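Side-chain contact in dicer Related Helicase (Caenorhabditis elegans, PDB 6M6S), which binds double-stranded RNA through this C-terminal, RIG-I-like domain of a helicase that probably couples ATP hydrolysis to its work on RNA: residues G84-Q89 against I147-D152. Numbering follows the deposited sequence.
Sequences GTYLPQ and IVLDLD. With nucleotides of chain D.
Tyr86 reaches from a strand of the RIG-I-type C-terminal domain to helix 140-167 and meets Leu149 and Asp150, two successive residues of that helix. Strand 85-90 pairs antiparallel with strand 75-82 in a four-stranded sheet. The tight part of the contact is the ring face. Leu149 CB stands 3.7 Å from the centroid of the Tyr86 ring, only 11° off the normal, which defines a CH-pi contact over the middle of the ring. Leu149 CD1 extends this cover back toward the strand, 3.9 Å from Tyr86 CG, as the two side chains run past each other in opposite directions. With CG of Tyr86 anti to the carbonyl carbon (chi1 -62°), the ring projects to the helix. The Tyr86 side chain also touches Leu64 on strand 61-69.

The other side is polar and more open to solvent: Tyr86 and Asp150 are partly exposed, whereas Leu149 is buried. Asp150 comes to the ring edge, where Tyr86 OH donates to Asp150 OD1 at 2.5 Å, a short bond that uses the anti lone pair of the acceptor. A phenylalanine here in place of Tyr86 would probably keep the ring over Leu149 but leave Asp150 OD1 without its hydroxyl donor. Ring and carboxylate planes are turned 47° apart, so the two groups do not lie flat on one another. The second oxygen of Asp150 forms a salt bridge with Lys146, so each carboxylate oxygen has its own partner.

The same strand faces RNA farther along, where the Gln89 side-chain amide lies by the sugar of G2 of chain D. There Gln89 OE1 approaches the nucleotide's C5' to 3.4 Å, and Gln89 NE2 is likewise 3.4 Å from O4' of that ribose.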
ATOM      1  N   GLY B  84      10.121  29.049   4.912  1.00 32.70           N
ATOM      2  CA  GLY B  84      11.427  29.352   5.469  1.00 31.82           C
ATOM      3  C   GLY B  84      11.998  28.339   6.452  1.00 28.57           C
ATOM      4  O   GLY B  84      13.047  28.571   7.027  1.00 31.04           O
ATOM      5  N   THR B  85      11.305  27.227   6.667  1.00 21.41           N
ATOM      6  CA  THR B  85      11.715  26.205   7.645  1.00 22.07           C
ATOM      7  C   THR B  85      11.995  24.891   6.942  1.00 20.82           C
ATOM      8  O   THR B  85      11.177  24.404   6.144  1.00 20.29           O
ATOM      9  CB  THR B  85      10.577  25.960   8.709  1.00 28.78           C
ATOM     10  OG1 THR B  85      10.298  27.178   9.429  1.00 29.78           O
ATOM     11  CG2 THR B  85      10.944  24.854   9.709  1.00 27.20           C
ATOM     12  N   TYR B  86      13.111  24.242   7.257  1.00 19.84           N
ATOM     13  CA  TYR B  86      13.381  22.922   6.710  1.00 16.39           C
ATOM     14  C   TYR B  86      12.600  21.817   7.410  1.00 16.11           C
ATOM     15  O   TYR B  86      12.592  21.744   8.636  1.00 15.90           O
ATOM     16  CB  TYR B  86      14.888  22.568   6.800  1.00 16.29           C
ATOM     17  CG  TYR B  86      15.776  23.499   6.000  1.00 17.12           C
ATOM     18  CD1 TYR B  86      15.512  23.750   4.643  1.00 19.39           C
ATOM     19  CD2 TYR B  86      16.864  24.152   6.589  1.00 20.21           C
ATOM     20  CE1 TYR B  86      16.298  24.630   3.893  1.00 20.57           C
ATOM     21  CE2 TYR B  86      17.664  25.047   5.838  1.00 22.46           C
ATOM     22  CZ  TYR B  86      17.374  25.252   4.483  1.00 23.24           C
ATOM     23  OH  TYR B  86      18.139  26.131   3.718  1.00 24.17           O
ATOM     24  N   LEU B  87      11.937  20.962   6.637  1.00 16.04           N
ATOM     25  CA  LEU B  87      11.098  19.868   7.143  1.00 15.76           C
ATOM     26  C   LEU B  87      11.276  18.643   6.295  1.00 13.88           C
ATOM     27  O   LEU B  87      11.306  18.731   5.064  1.00 16.28           O
ATOM     28  CB  LEU B  87       9.614  20.276   7.057  1.00 17.36           C
ATOM     29  CG  LEU B  87       9.155  21.510   7.829  1.00 17.62           C
ATOM     30  CD1 LEU B  87       7.657  21.820   7.501  1.00 20.52           C
ATOM     31  CD2 LEU B  87       9.284  21.269   9.346  1.00 19.91           C
ATOM     32  N   PRO B  88      11.313  17.451   6.913  1.00 13.36           N
ATOM     33  CA  PRO B  88      11.355  16.195   6.152  1.00 13.38           C
ATOM     34  C   PRO B  88       9.956  15.821   5.675  1.00 15.55           C
ATOM     35  O   PRO B  88       8.961  16.052   6.369  1.00 15.20           O
ATOM     36  CB  PRO B  88      11.822  15.154   7.165  1.00 15.30           C
ATOM     37  CG  PRO B  88      12.229  15.924   8.395  1.00 15.81           C
ATOM     38  CD  PRO B  88      11.591  17.297   8.372  1.00 13.55           C
ATOM     39  N   GLN B  89       9.892  15.302   4.454  1.00 15.88           N
ATOM     40  CA  GLN B  89       8.684  14.627   3.960  1.00 14.24           C
ATOM     41  C   GLN B  89       8.981  13.165   3.759  1.00 14.53           C
ATOM     42  O   GLN B  89       9.689  12.750   2.810  1.00 15.29           O
ATOM     43  CB  GLN B  89       8.302  15.258   2.638  1.00 14.92           C
ATOM     44  CG  GLN B  89       6.900  14.762   2.130  1.00 18.28           C
ATOM     45  CD  GLN B  89       6.716  15.204   0.704  1.00 17.44           C
ATOM     46  OE1 GLN B  89       7.304  14.621  -0.232  1.00 18.88           O
ATOM     47  NE2 GLN B  89       5.949  16.278   0.519  1.00 16.80           N
ATOM     48  N   ILE B 147      23.808  22.701   6.142  1.00 20.23           N
ATOM     49  CA  ILE B 147      24.644  23.216   5.068  1.00 21.28           C
ATOM     50  C   ILE B 147      24.245  22.646   3.707  1.00 22.19           C
ATOM     51  O   ILE B 147      24.188  23.419   2.751  1.00 22.62           O
ATOM     52  CB  ILE B 147      26.107  22.991   5.369  1.00 24.64           C
ATOM     53  CG1 ILE B 147      26.485  23.963   6.483  1.00 23.03           C
ATOM     54  CG2 ILE B 147      26.997  23.276   4.134  1.00 26.37           C
ATOM     55  CD1 ILE B 147      27.847  23.651   7.135  1.00 32.77           C
ATOM     56  N   VAL B 148      23.916  21.343   3.668  1.00 21.77           N
ATOM     57  CA  VAL B 148      23.472  20.667   2.471  1.00 20.16           C
ATOM     58  C   VAL B 148      22.162  21.293   2.039  1.00 20.20           C
ATOM     59  O   VAL B 148      22.002  21.627   0.846  1.00 21.02           O
ATOM     60  CB  VAL B 148      23.357  19.134   2.648  1.00 19.07           C
ATOM     61  CG1 VAL B 148      22.669  18.467   1.436  1.00 18.83           C
ATOM     62  CG2 VAL B 148      24.715  18.478   2.804  1.00 21.44           C
ATOM     63  N   LEU B 149      21.240  21.452   2.976  1.00 18.56           N
ATOM     64  CA  LEU B 149      19.945  22.082   2.648  1.00 19.72           C
ATOM     65  C   LEU B 149      20.097  23.526   2.160  1.00 19.46           C
ATOM     66  O   LEU B 149      19.450  23.926   1.173  1.00 23.61           O
ATOM     67  CB  LEU B 149      19.012  22.037   3.850  1.00 18.34           C
ATOM     68  CG  LEU B 149      18.622  20.592   4.074  1.00 16.54           C
ATOM     69  CD1 LEU B 149      18.123  20.375   5.502  1.00 17.79           C
ATOM     70  CD2 LEU B 149      17.491  20.209   3.072  1.00 21.00           C
ATOM     71  N   ASP B 150      20.941  24.322   2.825  1.00 20.19           N
ATOM     72  CA  ASP B 150      21.081  25.695   2.435  1.00 21.41           C
ATOM     73  C   ASP B 150      21.659  25.811   1.013  1.00 25.09           C
ATOM     74  O   ASP B 150      21.251  26.708   0.252  1.00 25.14           O
ATOM     75  CB  ASP B 150      22.074  26.394   3.364  1.00 22.20           C
ATOM     76  CG  ASP B 150      21.499  26.721   4.732  1.00 26.20           C
ATOM     77  OD1 ASP B 150      20.273  26.763   4.956  1.00 27.59           O
ATOM     78  OD2 ASP B 150      22.319  27.034   5.613  1.00 25.90           O
ATOM     79  N   LEU B 151      22.601  24.943   0.655  1.00 22.44           N
ATOM     80  CA  LEU B 151      23.201  24.980  -0.675  1.00 24.20           C
ATOM     81  C   LEU B 151      22.156  24.602  -1.724  1.00 24.31           C
ATOM     82  O   LEU B 151      22.122  25.206  -2.819  1.00 27.48           O
ATOM     83  CB  LEU B 151      24.287  23.940  -0.807  1.00 28.43           C
ATOM     84  CG  LEU B 151      25.622  24.369  -0.273  1.00 35.54           C
ATOM     85  CD1 LEU B 151      26.494  23.153  -0.073  1.00 38.59           C
ATOM     86  CD2 LEU B 151      26.198  25.266  -1.357  1.00 44.25           C
ATOM     87  N   ASP B 152      21.361  23.586  -1.426  1.00 22.99           N
ATOM     88  CA  ASP B 152      20.340  23.192  -2.384  1.00 21.78           C
ATOM     89  C   ASP B 152      19.291  24.315  -2.485  1.00 25.63           C
ATOM     90  O   ASP B 152      18.780  24.569  -3.595  1.00 25.06           O
ATOM     91  CB  ASP B 152      19.655  21.859  -2.027  1.00 20.88           C
ATOM     92  CG  ASP B 152      20.506  20.636  -2.367  1.00 26.97           C
ATOM     93  OD1 ASP B 152      21.529  20.801  -3.049  1.00 30.18           O
ATOM     94  OD2 ASP B 152      20.131  19.500  -1.963  1.00 27.38           O
TER
ATOM     95  P     G D   2       6.332  11.981  -4.835  1.00 31.04           P
ATOM     96  OP1   G D   2       6.273  10.588  -4.286  1.00 28.77           O
ATOM     97  OP2   G D   2       5.991  12.121  -6.291  1.00 34.70           O
ATOM     98  O5'   G D   2       5.295  12.797  -3.936  1.00 29.54           O
ATOM     99  C5'   G D   2       5.516  12.921  -2.537  1.00 29.31           C
ATOM    100  C4'   G D   2       4.475  13.816  -1.925  1.00 31.15           C
ATOM    101  O4'   G D   2       4.654  15.161  -2.394  1.00 32.80           O
ATOM    102  C3'   G D   2       3.021  13.503  -2.265  1.00 31.99           C
ATOM    103  O3'   G D   2       2.518  12.490  -1.429  1.00 31.79           O
ATOM    104  C2'   G D   2       2.343  14.831  -1.974  1.00 34.36           C
ATOM    105  O2'   G D   2       2.201  14.979  -0.565  1.00 34.78           O
ATOM    106  C1'   G D   2       3.407  15.820  -2.440  1.00 34.80           C
ATOM    107  N9    G D   2       3.214  16.268  -3.830  1.00 35.87           N
ATOM    108  C8    G D   2       3.904  15.823  -4.960  1.00 35.02           C
ATOM    109  N7    G D   2       3.531  16.453  -6.057  1.00 36.65           N
ATOM    110  C5    G D   2       2.570  17.368  -5.606  1.00 38.74           C
ATOM    111  C6    G D   2       1.797  18.333  -6.307  1.00 41.40           C
ATOM    112  O6    G D   2       1.829  18.589  -7.499  1.00 42.45           O
ATOM    113  N1    G D   2       0.929  19.037  -5.476  1.00 43.13           N
ATOM    114  C2    G D   2       0.823  18.855  -4.113  1.00 42.48           C
ATOM    115  N2    G D   2      -0.054  19.640  -3.448  1.00 44.70           N
ATOM    116  N3    G D   2       1.543  17.957  -3.449  1.00 40.05           N
ATOM    117  C4    G D   2       2.377  17.265  -4.249  1.00 38.30           C
TER